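Long-range contacts in septation protein imp2 (PDB 5C1F), which binds membrane phospholipids through its F-BAR domain, links them to the cytoskeleton, is required for normal septation and takes part in medial ring disassembly in fission yeast: residues S120-V125 with N202-T207; K127-K132 with D195-W200; Q134-A139 with S184-A189; Y152-Q157 with A170-T175. All blocks are in the same frame, centred on the assembly; numbering follows the deposited sequence.

Interaction 1: S120-V125 with N202-T207; sequences SGIEKV and NEWRST
Ile122 and Glu203 mark the closest backbone approach, CA to CA 7.0 Å, where the antiparallel segments 120-125 and 202-207 run with axes 10.1 Å apart and a crossing angle of -156°. Helix 69-155 is kinked here, the N atoms of Ile122 and Val125 lacking their bonds to the preceding turn. Ile122 does most of the bridging. Its CG1 lies anti to the backbone N (chi1 -166°), which carries the CG1-CD1 branch across the gap; CD1 ends 3.4 Å from Thr207 OG1, and CG1 meets the edge of the Trp204 indole at CE3, 4.0 Å away and near the ring plane. Val125 CG2 touches Glu203 CG at 3.8 Å, the two side chains crossing at about a right angle, so the glutamate contributes its aliphatic part. Thr207 OG1 gives its proton to Glu203 O (2.8 Å) from above the carbonyl plane, while Thr207 N reaches the same oxygen from the opposite face. A valine in place of Thr207 has no hydroxyl, which would probably leave Glu203 O with the backbone N-H alone and take away the oxygen that Ile122 CD1 meets. Outside the segments, Trp204 NE1 is hydrogen-bonded to Phe12 O, and Tyr20 of helix 18-59 packs on Ile122. No hydrogen bond joins the segments; cohesion rests on van der Waals packing, mostly between carbons, with the threonine hydroxyl turned back to its own helix.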
loop_
_atom_site.group_PDB
_atom_site.type_symbol
_atom_site.label_atom_id
_atom_site.label_comp_id
_atom_site.label_asym_id
_atom_site.label_seq_id
_atom_site.Cartn_x
_atom_site.Cartn_y
_atom_site.Cartn_z
ATOM N N SER A 120 -34.113 26.444 -14.579
ATOM C CA SER A 120 -35.315 27.186 -14.213
ATOM C C SER A 120 -35.423 28.495 -14.986
ATOM O O SER A 120 -36.432 28.761 -15.640
ATOM C CB SER A 120 -35.334 27.470 -12.709
ATOM O OG SER A 120 -34.295 28.365 -12.346
ATOM N N GLY A 121 -34.367 29.300 -14.923
ATOM C CA GLY A 121 -34.369 30.621 -15.523
ATOM C C GLY A 121 -34.263 30.661 -17.037
ATOM O O GLY A 121 -34.125 31.737 -17.617
ATOM N N ILE A 122 -34.324 29.504 -17.687
ATOM C CA ILE A 122 -34.262 29.481 -19.141
ATOM C C ILE A 122 -35.421 28.689 -19.746
ATOM O O ILE A 122 -35.858 28.988 -20.857
ATOM C CB ILE A 122 -32.914 28.904 -19.647
ATOM C CG1 ILE A 122 -32.727 29.202 -21.138
ATOM C CG2 ILE A 122 -32.806 27.411 -19.365
ATOM C CD1 ILE A 122 -32.751 30.680 -21.472
ATOM N N GLU A 123 -35.936 27.699 -19.018
ATOM C CA GLU A 123 -37.038 26.893 -19.538
ATOM C C GLU A 123 -38.338 27.698 -19.556
ATOM O O GLU A 123 -39.203 27.462 -20.397
ATOM C CB GLU A 123 -37.217 25.607 -18.725
ATOM C CG GLU A 123 -37.832 25.794 -17.347
ATOM C CD GLU A 123 -38.120 24.474 -16.655
ATOM O OE1 GLU A 123 -37.869 23.411 -17.264
ATOM O OE2 GLU A 123 -38.598 24.501 -15.502
ATOM N N LYS A 124 -38.466 28.652 -18.638
ATOM C CA LYS A 124 -39.630 29.530 -18.615
ATOM C C LYS A 124 -39.636 30.403 -19.864
ATOM O O LYS A 124 -40.668 30.564 -20.521
ATOM C CB LYS A 124 -39.640 30.407 -17.360
ATOM C CG LYS A 124 -39.500 29.649 -16.049
ATOM C CD LYS A 124 -39.760 30.567 -14.862
ATOM C CE LYS A 124 -39.414 29.896 -13.541
ATOM N NZ LYS A 124 -37.942 29.724 -13.367
ATOM N N VAL A 125 -38.472 30.961 -20.184
ATOM C CA VAL A 125 -38.317 31.797 -21.366
ATOM C C VAL A 125 -38.583 30.988 -22.630
ATOM O O VAL A 125 -39.264 31.449 -23.546
ATOM C CB VAL A 125 -36.909 32.414 -21.436
ATOM C CG1 VAL A 125 -36.736 33.218 -22.714
ATOM C CG2 VAL A 125 -36.653 33.284 -20.214
ATOM N N ASN A 202 -31.432 37.122 -26.012
ATOM C CA ASN A 202 -30.634 37.687 -24.929
ATOM C C ASN A 202 -30.433 36.715 -23.774
ATOM O O ASN A 202 -29.353 36.645 -23.191
ATOM C CB ASN A 202 -31.280 38.971 -24.407
ATOM C CG ASN A 202 -30.807 40.203 -25.152
ATOM O OD1 ASN A 202 -29.644 40.294 -25.545
ATOM N ND2 ASN A 202 -31.708 41.159 -25.349
ATOM N N GLU A 203 -31.480 35.965 -23.447
ATOM C CA GLU A 203 -31.450 35.073 -22.297
ATOM C C GLU A 203 -30.597 33.840 -22.572
ATOM O O GLU A 203 -29.853 33.385 -21.704
ATOM C CB GLU A 203 -32.869 34.659 -21.908
ATOM C CG GLU A 203 -33.104 34.625 -20.411
ATOM C CD GLU A 203 -32.850 35.969 -19.756
ATOM O OE1 GLU A 203 -33.386 36.985 -20.248
ATOM O OE2 GLU A 203 -32.104 36.010 -18.754
ATOM N N TRP A 204 -30.705 33.302 -23.783
ATOM C CA TRP A 204 -29.919 32.136 -24.156
ATOM C C TRP A 204 -28.448 32.504 -24.272
ATOM O O TRP A 204 -27.574 31.690 -23.977
ATOM C CB TRP A 204 -30.419 31.528 -25.468
ATOM C CG TRP A 204 -29.636 30.323 -25.895
ATOM C CD1 TRP A 204 -28.932 30.170 -27.054
ATOM C CD2 TRP A 204 -29.464 29.104 -25.159
ATOM N NE1 TRP A 204 -28.343 28.930 -27.090
ATOM C CE2 TRP A 204 -28.656 28.255 -25.938
ATOM C CE3 TRP A 204 -29.922 28.645 -23.920
ATOM C CZ2 TRP A 204 -28.289 26.978 -25.518
ATOM C CZ3 TRP A 204 -29.560 27.376 -23.505
ATOM C CH2 TRP A 204 -28.750 26.559 -24.301
ATOM N N ARG A 205 -28.177 33.732 -24.704
ATOM C CA ARG A 205 -26.811 34.246 -24.712
ATOM C C ARG A 205 -26.241 34.246 -23.300
ATOM O O ARG A 205 -25.131 33.773 -23.068
ATOM C CB ARG A 205 -26.758 35.659 -25.295
ATOM C CG ARG A 205 -25.632 36.505 -24.715
ATOM C CD ARG A 205 -25.589 37.894 -25.323
ATOM N NE ARG A 205 -24.739 38.801 -24.556
ATOM C CZ ARG A 205 -23.410 38.755 -24.540
ATOM N NH1 ARG A 205 -22.763 37.836 -25.244
ATOM N NH2 ARG A 205 -22.726 39.625 -23.813
ATOM N N SER A 206 -27.016 34.781 -22.361
ATOM C CA SER A 206 -26.613 34.842 -20.963
ATOM C C SER A 206 -26.406 33.440 -20.403
ATOM O O SER A 206 -25.450 33.186 -19.669
ATOM C CB SER A 206 -27.661 35.597 -20.141
ATOM O OG SER A 206 -27.346 35.572 -18.762
ATOM N N THR A 207 -27.306 32.532 -20.767
ATOM C CA THR A 207 -27.228 31.144 -20.326
ATOM C C THR A 207 -26.003 30.447 -20.911
ATOM O O THR A 207 -25.334 29.675 -20.227
ATOM C CB THR A 207 -28.499 30.358 -20.716
ATOM O OG1 THR A 207 -29.652 31.011 -20.170
ATOM C CG2 THR A 207 -28.435 28.935 -20.189
#

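Interaction 2: K127-K132 with D195-W200; sequences KDKLSK and DSYARW
Lys129 lies along the faces of both Tyr197 and Trp200 where the two long antiparallel helices of the F-BAR bundle, 69-155 and 162-252, pass each other with segment axes 9.2 Å apart. The chain leaves with CG anti to the backbone N (chi1 177°) and stays extended to its end. CB lies 3.8 Å from Ser196 OG. CG comes next to Tyr197 CE1, at the rim of the phenol. CD sits over one face of the Trp200 indole, 3.9 Å from the centroid of the five-membered ring, a CH-pi contact. CE, on the other side of the zigzag, packs over a face of the Tyr197 ring, 3.5 Å from CZ. NZ completes the run with a cation-pi contact over the Trp200 five-membered ring, 4.0 Å from its centroid, and a more off-centre one to Tyr197; its charge is also met by a salt bridge to Asp17. Replacing Lys129 with an alanine would probably open a gap against both rings and leave Asp17 without this cationic mate. Beside the two rings lies a polar group. Asp128 and Arg199 form a salt bridge, its NH2-OD2 hydrogen bond weak, with carboxylate and guanidinium planes turned 50° apart, and Lys132 makes a long ion pair with the other carboxylate oxygen. Ser196 OG donates to Asp128 OD2 over 3.2 Å, meeting it on the anti side, 26° out of the carboxylate plane.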
loop_
_atom_site.group_PDB
_atom_site.type_symbol
_atom_site.label_atom_id
_atom_site.label_comp_id
_atom_site.label_asym_id
_atom_site.label_seq_id
_atom_site.Cartn_x
_atom_site.Cartn_y
_atom_site.Cartn_z
ATOM N N LYS A 127 -40.347 28.154 -22.856
ATOM C CA LYS A 127 -41.752 27.760 -22.895
ATOM C C LYS A 127 -42.628 28.892 -23.414
ATOM O O LYS A 127 -43.580 28.656 -24.162
ATOM C CB LYS A 127 -42.239 27.320 -21.513
ATOM C CG LYS A 127 -41.945 25.863 -21.181
ATOM C CD LYS A 127 -42.561 25.470 -19.843
ATOM C CE LYS A 127 -42.343 23.994 -19.531
ATOM N NZ LYS A 127 -40.899 23.661 -19.419
ATOM N N ASP A 128 -42.306 30.119 -23.015
ATOM C CA ASP A 128 -43.045 31.288 -23.477
ATOM C C ASP A 128 -42.808 31.517 -24.966
ATOM O O ASP A 128 -43.722 31.900 -25.693
ATOM C CB ASP A 128 -42.647 32.533 -22.679
ATOM C CG ASP A 128 -43.481 33.751 -23.041
ATOM O OD1 ASP A 128 -44.624 33.858 -22.549
ATOM O OD2 ASP A 128 -42.991 34.606 -23.809
ATOM N N LYS A 129 -41.579 31.273 -25.413
ATOM C CA LYS A 129 -41.230 31.421 -26.823
ATOM C C LYS A 129 -42.055 30.478 -27.689
ATOM O O LYS A 129 -42.607 30.880 -28.711
ATOM C CB LYS A 129 -39.740 31.162 -27.044
ATOM C CG LYS A 129 -39.316 31.226 -28.504
ATOM C CD LYS A 129 -37.960 30.572 -28.713
ATOM C CE LYS A 129 -37.629 30.444 -30.193
ATOM N NZ LYS A 129 -36.416 29.611 -30.431
ATOM N N LEU A 130 -42.142 29.220 -27.272
ATOM C CA LEU A 130 -42.935 28.246 -28.007
ATOM C C LEU A 130 -44.424 28.550 -27.865
ATOM O O LEU A 130 -45.201 28.317 -28.791
ATOM C CB LEU A 130 -42.626 26.826 -27.525
ATOM C CG LEU A 130 -41.175 26.370 -27.722
ATOM C CD1 LEU A 130 -40.965 24.959 -27.188
ATOM C CD2 LEU A 130 -40.771 26.462 -29.188
ATOM N N SER A 131 -44.816 29.080 -26.711
ATOM C CA SER A 131 -46.214 29.417 -26.464
ATOM C C SER A 131 -46.702 30.517 -27.404
ATOM O O SER A 131 -47.777 30.401 -27.997
ATOM C CB SER A 131 -46.419 29.846 -25.013
ATOM O OG SER A 131 -47.780 30.157 -24.766
ATOM N N LYS A 132 -45.917 31.581 -27.538
ATOM C CA LYS A 132 -46.276 32.661 -28.452
ATOM C C LYS A 132 -46.301 32.154 -29.892
ATOM O O LYS A 132 -47.197 32.499 -30.658
ATOM C CB LYS A 132 -45.306 33.839 -28.331
ATOM C CG LYS A 132 -45.169 34.422 -26.931
ATOM C CD LYS A 132 -46.512 34.730 -26.299
ATOM C CE LYS A 132 -46.325 35.299 -24.900
ATOM N NZ LYS A 132 -47.573 35.240 -24.094
ATOM N N ASP A 195 -41.200 39.970 -29.673
ATOM C CA ASP A 195 -40.678 40.360 -28.369
ATOM C C ASP A 195 -40.114 39.145 -27.638
ATOM O O ASP A 195 -39.076 39.230 -26.985
ATOM C CB ASP A 195 -41.767 41.023 -27.524
ATOM C CG ASP A 195 -42.273 42.316 -28.133
ATOM O OD1 ASP A 195 -41.559 42.899 -28.978
ATOM O OD2 ASP A 195 -43.384 42.754 -27.764
ATOM N N SER A 196 -40.805 38.017 -27.759
ATOM C CA SER A 196 -40.396 36.787 -27.093
ATOM C C SER A 196 -39.076 36.262 -27.658
ATOM O O SER A 196 -38.210 35.806 -26.912
ATOM C CB SER A 196 -41.493 35.728 -27.222
ATOM O OG SER A 196 -41.189 34.584 -26.447
ATOM N N TYR A 197 -38.929 36.334 -28.979
ATOM C CA TYR A 197 -37.686 35.946 -29.640
ATOM C C TYR A 197 -36.532 36.858 -29.236
ATOM O O TYR A 197 -35.402 36.399 -29.056
ATOM C CB TYR A 197 -37.853 35.968 -31.161
ATOM C CG TYR A 197 -38.268 34.645 -31.761
ATOM C CD1 TYR A 197 -39.459 34.036 -31.393
ATOM C CD2 TYR A 197 -37.474 34.012 -32.709
ATOM C CE1 TYR A 197 -39.843 32.827 -31.943
ATOM C CE2 TYR A 197 -37.850 32.804 -33.266
ATOM C CZ TYR A 197 -39.036 32.216 -32.880
ATOM O OH TYR A 197 -39.418 31.015 -33.430
ATOM N N ALA A 198 -36.819 38.151 -29.111
ATOM C CA ALA A 198 -35.814 39.119 -28.693
ATOM C C ALA A 198 -35.340 38.803 -27.283
ATOM O O ALA A 198 -34.143 38.835 -26.998
ATOM C CB ALA A 198 -36.366 40.533 -28.766
ATOM N N ARG A 199 -36.287 38.492 -26.404
ATOM C CA ARG A 199 -35.961 38.134 -25.032
ATOM C C ARG A 199 -35.226 36.800 -24.986
ATOM O O ARG A 199 -34.315 36.609 -24.177
ATOM C CB ARG A 199 -37.224 38.076 -24.170
ATOM C CG ARG A 199 -37.869 39.432 -23.930
ATOM C CD ARG A 199 -38.902 39.367 -22.817
ATOM N NE ARG A 199 -39.947 38.386 -23.095
ATOM C CZ ARG A 199 -41.114 38.676 -23.661
ATOM N NH1 ARG A 199 -41.393 39.925 -24.010
ATOM N NH2 ARG A 199 -42.004 37.717 -23.877
ATOM N N TRP A 200 -35.620 35.885 -25.866
ATOM C CA TRP A 200 -34.996 34.569 -25.939
ATOM C C TRP A 200 -33.530 34.648 -26.354
ATOM O O TRP A 200 -32.675 33.985 -25.767
ATOM C CB TRP A 200 -35.757 33.671 -26.912
ATOM C CG TRP A 200 -34.969 32.469 -27.315
ATOM C CD1 TRP A 200 -34.389 32.237 -28.527
ATOM C CD2 TRP A 200 -34.647 31.343 -26.492
ATOM N NE1 TRP A 200 -33.736 31.028 -28.514
ATOM C CE2 TRP A 200 -33.880 30.460 -27.275
ATOM C CE3 TRP A 200 -34.940 30.993 -25.171
ATOM C CZ2 TRP A 200 -33.401 29.249 -26.781
ATOM C CZ3 TRP A 200 -34.464 29.791 -24.682
ATOM C CH2 TRP A 200 -33.703 28.933 -25.485
#

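Interaction 3: Q134-A139 with S184-A189; sequences QALVKA and SDYQSA
Leu136, Ala189 and Ala139 have the largest areas buried between segments 134-139 and 184-189, with Tyr186 as their partner. The small alanines probably permit the close spacing: with Ala139 on one helix and Ala189 on the other, CA atoms come to 4.9 Å at both Leu136-Ala189 and Ala139-Tyr186, and the segment axes to 8.6 Å. Ala139 CB points across to the other helix and meets Ala189 CB at 3.9 Å, methyl against methyl; it also rests on the backbone of Tyr186 at CA. Ala189 CB answers from the opposite helix, lying 3.7 Å from Leu136 CD1. Leu136 CD1 also meets Tyr186 CE1 at 3.6 Å, approaching at the ring edge, in plane. Leu136 holds its CG anti to the backbone N (chi1 175°), and although its CB does not aim at the partner, the CD1 branch closes the distance, crossing the tyrosine obliquely. The side chains meet through carbon atoms alone, and no hydrogen bond joins the segments. The contact belongs to the antiparallel pairing of helices 69-155 and 162-252, the two segments running at 155°. Tyr143 of helix 69-155 meets the Tyr186 ring, and Val190 and Val193 of helix 162-252 pack on Leu136. The second subunit also comes against these residues: its Phe279 meets the Tyr186 ring, its Tyr280 N is hydrogen-bonded to Tyr186 OH, and its Pro277 packs on Leu136.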
loop_
_atom_site.group_PDB
_atom_site.type_symbol
_atom_site.label_atom_id
_atom_site.label_comp_id
_atom_site.label_asym_id
_atom_site.label_seq_id
_atom_site.Cartn_x
_atom_site.Cartn_y
_atom_site.Cartn_z
ATOM N N GLN A 134 -46.928 29.188 -31.072
ATOM C CA GLN A 134 -48.165 28.441 -31.286
ATOM C C GLN A 134 -49.331 29.395 -31.513
ATOM O O GLN A 134 -50.149 29.183 -32.407
ATOM C CB GLN A 134 -48.467 27.528 -30.096
ATOM C CG GLN A 134 -47.499 26.373 -29.934
ATOM C CD GLN A 134 -47.701 25.628 -28.629
ATOM O OE1 GLN A 134 -46.886 25.727 -27.712
ATOM N NE2 GLN A 134 -48.792 24.874 -28.539
ATOM N N ALA A 135 -49.398 30.444 -30.697
ATOM C CA ALA A 135 -50.455 31.441 -30.808
ATOM C C ALA A 135 -50.371 32.169 -32.139
ATOM O O ALA A 135 -51.390 32.557 -32.712
ATOM C CB ALA A 135 -50.378 32.430 -29.656
ATOM N N LEU A 136 -49.150 32.352 -32.628
ATOM C CA LEU A 136 -48.940 33.009 -33.910
ATOM C C LEU A 136 -49.469 32.159 -35.059
ATOM O O LEU A 136 -50.138 32.665 -35.957
ATOM C CB LEU A 136 -47.458 33.311 -34.121
ATOM C CG LEU A 136 -47.102 33.897 -35.487
ATOM C CD1 LEU A 136 -47.921 35.141 -35.757
ATOM C CD2 LEU A 136 -45.624 34.213 -35.549
ATOM N N VAL A 137 -49.162 30.866 -35.020
ATOM C CA VAL A 137 -49.614 29.935 -36.046
ATOM C C VAL A 137 -51.138 29.819 -36.034
ATOM O O VAL A 137 -51.780 29.831 -37.084
ATOM C CB VAL A 137 -48.975 28.544 -35.855
ATOM C CG1 VAL A 137 -49.605 27.525 -36.790
ATOM C CG2 VAL A 137 -47.473 28.624 -36.082
ATOM N N LYS A 138 -51.710 29.727 -34.840
ATOM C CA LYS A 138 -53.156 29.661 -34.681
ATOM C C LYS A 138 -53.840 30.918 -35.217
ATOM O O LYS A 138 -54.912 30.839 -35.823
ATOM C CB LYS A 138 -53.521 29.453 -33.208
ATOM C CG LYS A 138 -55.011 29.302 -32.953
ATOM C CD LYS A 138 -55.307 29.130 -31.471
ATOM C CE LYS A 138 -56.804 29.015 -31.217
ATOM N NZ LYS A 138 -57.110 28.827 -29.770
ATOM N N ALA A 139 -53.219 32.073 -34.997
ATOM C CA ALA A 139 -53.779 33.345 -35.449
ATOM C C ALA A 139 -53.578 33.526 -36.949
ATOM O O ALA A 139 -54.456 34.029 -37.647
ATOM C CB ALA A 139 -53.157 34.502 -34.688
ATOM N N SER A 184 -56.097 41.830 -37.124
ATOM C CA SER A 184 -55.634 42.538 -35.937
ATOM C C SER A 184 -54.986 41.586 -34.932
ATOM O O SER A 184 -53.880 41.841 -34.453
ATOM C CB SER A 184 -56.795 43.286 -35.281
ATOM O OG SER A 184 -56.346 44.058 -34.180
ATOM N N ASP A 185 -55.677 40.492 -34.617
ATOM C CA ASP A 185 -55.166 39.512 -33.662
ATOM C C ASP A 185 -53.896 38.854 -34.183
ATOM O O ASP A 185 -52.980 38.560 -33.417
ATOM C CB ASP A 185 -56.219 38.444 -33.359
ATOM C CG ASP A 185 -57.463 39.018 -32.709
ATOM O OD1 ASP A 185 -57.391 40.134 -32.148
ATOM O OD2 ASP A 185 -58.513 38.345 -32.755
ATOM N N TYR A 186 -53.858 38.622 -35.492
ATOM C CA TYR A 186 -52.685 38.059 -36.154
ATOM C C TYR A 186 -51.479 38.981 -35.961
ATOM O O TYR A 186 -50.414 38.538 -35.530
ATOM C CB TYR A 186 -52.985 37.834 -37.641
ATOM C CG TYR A 186 -51.855 37.284 -38.494
ATOM C CD1 TYR A 186 -50.744 36.665 -37.931
ATOM C CD2 TYR A 186 -51.908 37.389 -39.875
ATOM C CE1 TYR A 186 -49.719 36.178 -38.727
ATOM C CE2 TYR A 186 -50.894 36.905 -40.675
ATOM C CZ TYR A 186 -49.803 36.300 -40.098
ATOM O OH TYR A 186 -48.799 35.819 -40.904
ATOM N N GLN A 187 -51.651 40.264 -36.261
ATOM C CA GLN A 187 -50.558 41.223 -36.133
ATOM C C GLN A 187 -50.106 41.360 -34.681
ATOM O O GLN A 187 -48.931 41.608 -34.411
ATOM C CB GLN A 187 -50.968 42.587 -36.688
ATOM C CG GLN A 187 -49.790 43.490 -37.020
ATOM C CD GLN A 187 -49.871 44.051 -38.426
ATOM O OE1 GLN A 187 -50.954 44.149 -39.005
ATOM N NE2 GLN A 187 -48.723 44.410 -38.988
ATOM N N SER A 188 -51.043 41.204 -33.751
ATOM C CA SER A 188 -50.705 41.196 -32.333
ATOM C C SER A 188 -49.839 39.987 -32.021
ATOM O O SER A 188 -48.885 40.076 -31.249
ATOM C CB SER A 188 -51.966 41.182 -31.469
ATOM O OG SER A 188 -52.721 42.365 -31.650
ATOM N N ALA A 189 -50.179 38.856 -32.636
ATOM C CA ALA A 189 -49.436 37.618 -32.443
ATOM C C ALA A 189 -48.026 37.751 -33.000
ATOM O O ALA A 189 -47.070 37.269 -32.399
ATOM C CB ALA A 189 -50.159 36.451 -33.095
#

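Interaction 4: Y152-Q157 with A170-T175; sequences YYVSQQ and AKLNKT
Tyr153 lies across Lys171, Leu172 and Thr175, and its conformation decides most of the contact. With CG anti to the carbonyl carbon and beside the backbone N (chi1 -72°), the ring swings over to helix 162-252. Lys171 CB sits over one ring face, 3.9 Å from the centroid, in a CH-pi contact; the lysine chain runs on extended, and its end leads away. Thr175 OG1 comes in at the ring edge, 3.4 Å from Tyr153 CE2, with its hydroxyl bonded back to Lys171 O. Closer to the backbone, Tyr153 CB packs on Leu172 CB at 3.7 Å. Leu172, its CG anti to the backbone N (chi1 172°), sends both methyls to Val154 CG2, and its CD2 also lies 3.5 Å from Gln157 NE2. That amide stretches across from an extended side chain and finds its hydrogen bond with Asn169 OD1, while Asn168 ND2 binds Tyr153 O. Together these contacts pack the end of helix 69-155 against the early turns of helix 162-252. Two long helices joined by a short connection in this way form an antiparallel helical hairpin, here at the far end of the elongated F-BAR domain.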
loop_
_atom_site.group_PDB
_atom_site.type_symbol
_atom_site.label_atom_id
_atom_site.label_comp_id
_atom_site.label_asym_id
_atom_site.label_seq_id
_atom_site.Cartn_x
_atom_site.Cartn_y
_atom_site.Cartn_z
ATOM N N TYR A 152 -63.478 32.124 -52.118
ATOM C CA TYR A 152 -64.498 31.169 -52.533
ATOM C C TYR A 152 -65.874 31.811 -52.736
ATOM O O TYR A 152 -66.519 31.587 -53.759
ATOM C CB TYR A 152 -64.603 30.038 -51.509
ATOM C CG TYR A 152 -65.871 29.226 -51.637
ATOM C CD1 TYR A 152 -66.051 28.347 -52.697
ATOM C CD2 TYR A 152 -66.888 29.341 -50.701
ATOM C CE1 TYR A 152 -67.207 27.609 -52.821
ATOM C CE2 TYR A 152 -68.047 28.607 -50.815
ATOM C CZ TYR A 152 -68.203 27.741 -51.877
ATOM O OH TYR A 152 -69.362 27.006 -51.993
ATOM N N TYR A 153 -66.321 32.600 -51.762
ATOM C CA TYR A 153 -67.642 33.226 -51.825
ATOM C C TYR A 153 -67.773 34.177 -53.006
ATOM O O TYR A 153 -68.859 34.346 -53.561
ATOM C CB TYR A 153 -67.946 33.979 -50.530
ATOM C CG TYR A 153 -68.217 33.083 -49.346
ATOM C CD1 TYR A 153 -68.977 31.928 -49.481
ATOM C CD2 TYR A 153 -67.707 33.389 -48.094
ATOM C CE1 TYR A 153 -69.224 31.106 -48.397
ATOM C CE2 TYR A 153 -67.946 32.576 -47.006
ATOM C CZ TYR A 153 -68.705 31.435 -47.161
ATOM O OH TYR A 153 -68.941 30.628 -46.073
ATOM N N VAL A 154 -66.665 34.806 -53.383
ATOM C CA VAL A 154 -66.660 35.688 -54.542
ATOM C C VAL A 154 -66.770 34.865 -55.823
ATOM O O VAL A 154 -67.488 35.240 -56.751
ATOM C CB VAL A 154 -65.391 36.569 -54.581
ATOM C CG1 VAL A 154 -65.289 37.309 -55.907
ATOM C CG2 VAL A 154 -65.400 37.553 -53.420
ATOM N N SER A 155 -66.080 33.727 -55.860
ATOM C CA SER A 155 -66.109 32.857 -57.035
ATOM C C SER A 155 -67.490 32.245 -57.251
ATOM O O SER A 155 -67.847 31.879 -58.370
ATOM C CB SER A 155 -65.059 31.750 -56.912
ATOM O OG SER A 155 -65.299 30.930 -55.783
ATOM N N GLN A 156 -68.266 32.140 -56.177
ATOM C CA GLN A 156 -69.615 31.589 -56.256
ATOM C C GLN A 156 -70.596 32.566 -56.887
ATOM O O GLN A 156 -71.648 32.165 -57.379
ATOM C CB GLN A 156 -70.114 31.187 -54.865
ATOM C CG GLN A 156 -69.562 29.867 -54.361
ATOM C CD GLN A 156 -70.012 28.693 -55.206
ATOM O OE1 GLN A 156 -69.315 28.280 -56.135
ATOM N NE2 GLN A 156 -71.182 28.149 -54.890
ATOM N N GLN A 157 -70.251 33.850 -56.873
ATOM C CA GLN A 157 -71.148 34.886 -57.373
ATOM C C GLN A 157 -71.379 34.783 -58.878
ATOM O O GLN A 157 -72.370 35.293 -59.398
ATOM C CB GLN A 157 -70.602 36.271 -57.029
ATOM C CG GLN A 157 -70.586 36.580 -55.547
ATOM C CD GLN A 157 -69.923 37.906 -55.244
ATOM O OE1 GLN A 157 -68.841 38.199 -55.752
ATOM N NE2 GLN A 157 -70.571 38.719 -54.418
ATOM N N ALA A 170 -74.358 37.042 -48.140
ATOM C CA ALA A 170 -74.452 37.272 -46.703
ATOM C C ALA A 170 -73.245 36.667 -45.994
ATOM O O ALA A 170 -72.633 37.305 -45.139
ATOM C CB ALA A 170 -75.742 36.693 -46.153
ATOM N N LYS A 171 -72.909 35.430 -46.358
ATOM C CA LYS A 171 -71.732 34.757 -45.817
ATOM C C LYS A 171 -70.465 35.517 -46.180
ATOM O O LYS A 171 -69.545 35.633 -45.371
ATOM C CB LYS A 171 -71.633 33.321 -46.341
ATOM C CG LYS A 171 -72.758 32.403 -45.910
ATOM C CD LYS A 171 -72.735 31.111 -46.719
ATOM C CE LYS A 171 -73.869 30.187 -46.317
ATOM N NZ LYS A 171 -73.802 28.872 -47.008
ATOM N N LEU A 172 -70.424 36.020 -47.409
ATOM C CA LEU A 172 -69.286 36.791 -47.886
ATOM C C LEU A 172 -69.116 38.056 -47.059
ATOM O O LEU A 172 -68.007 38.398 -46.648
ATOM C CB LEU A 172 -69.454 37.144 -49.366
ATOM C CG LEU A 172 -68.433 38.117 -49.960
ATOM C CD1 LEU A 172 -67.019 37.581 -49.813
ATOM C CD2 LEU A 172 -68.746 38.403 -51.419
ATOM N N ASN A 173 -70.223 38.743 -46.808
ATOM C CA ASN A 173 -70.178 39.984 -46.054
ATOM C C ASN A 173 -69.789 39.740 -44.602
ATOM O O ASN A 173 -69.031 40.512 -44.017
ATOM C CB ASN A 173 -71.521 40.707 -46.123
ATOM C CG ASN A 173 -71.380 42.203 -45.933
ATOM O OD1 ASN A 173 -71.091 42.677 -44.835
ATOM N ND2 ASN A 173 -71.578 42.957 -47.008
ATOM N N LYS A 174 -70.303 38.659 -44.026
ATOM C CA LYS A 174 -69.979 38.316 -42.648
ATOM C C LYS A 174 -68.502 37.955 -42.513
ATOM O O LYS A 174 -67.864 38.277 -41.511
ATOM C CB LYS A 174 -70.849 37.156 -42.158
ATOM C CG LYS A 174 -70.922 37.048 -40.644
ATOM C CD LYS A 174 -71.192 35.625 -40.187
ATOM C CE LYS A 174 -69.968 34.745 -40.386
ATOM N NZ LYS A 174 -70.151 33.393 -39.788
ATOM N N THR A 175 -67.966 37.290 -43.532
ATOM C CA THR A 175 -66.579 36.837 -43.519
ATOM C C THR A 175 -65.612 38.007 -43.700
ATOM O O THR A 175 -64.522 38.016 -43.130
ATOM C CB THR A 175 -66.322 35.778 -44.618
ATOM O OG1 THR A 175 -67.262 34.708 -44.475
ATOM C CG2 THR A 175 -64.914 35.216 -44.512
#

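Overall arrangement
All four interactions pair helix 69-155 with helix 162-252, nested one inside the next from interaction 1, its centre about 29 Å from the centre of the chain, to interaction 4, about 73 Å out beside the hairpin turn. Trp200 of interaction 2 packs on Ile122 and Val125 of interaction 1. Each mixes buried and exposed residues. Among the first three the segment axes draw together from 10.1 to 9.2 to 8.6 Å, and interaction 3 has alanines at its centre. Only interaction 2 has a salt bridge and cation-pi contacts between its segments; the others have no hydrogen bond across and rely on van der Waals packing, with a CH-pi contact in interaction 4. The second subunit packs on interactions 2 and 3.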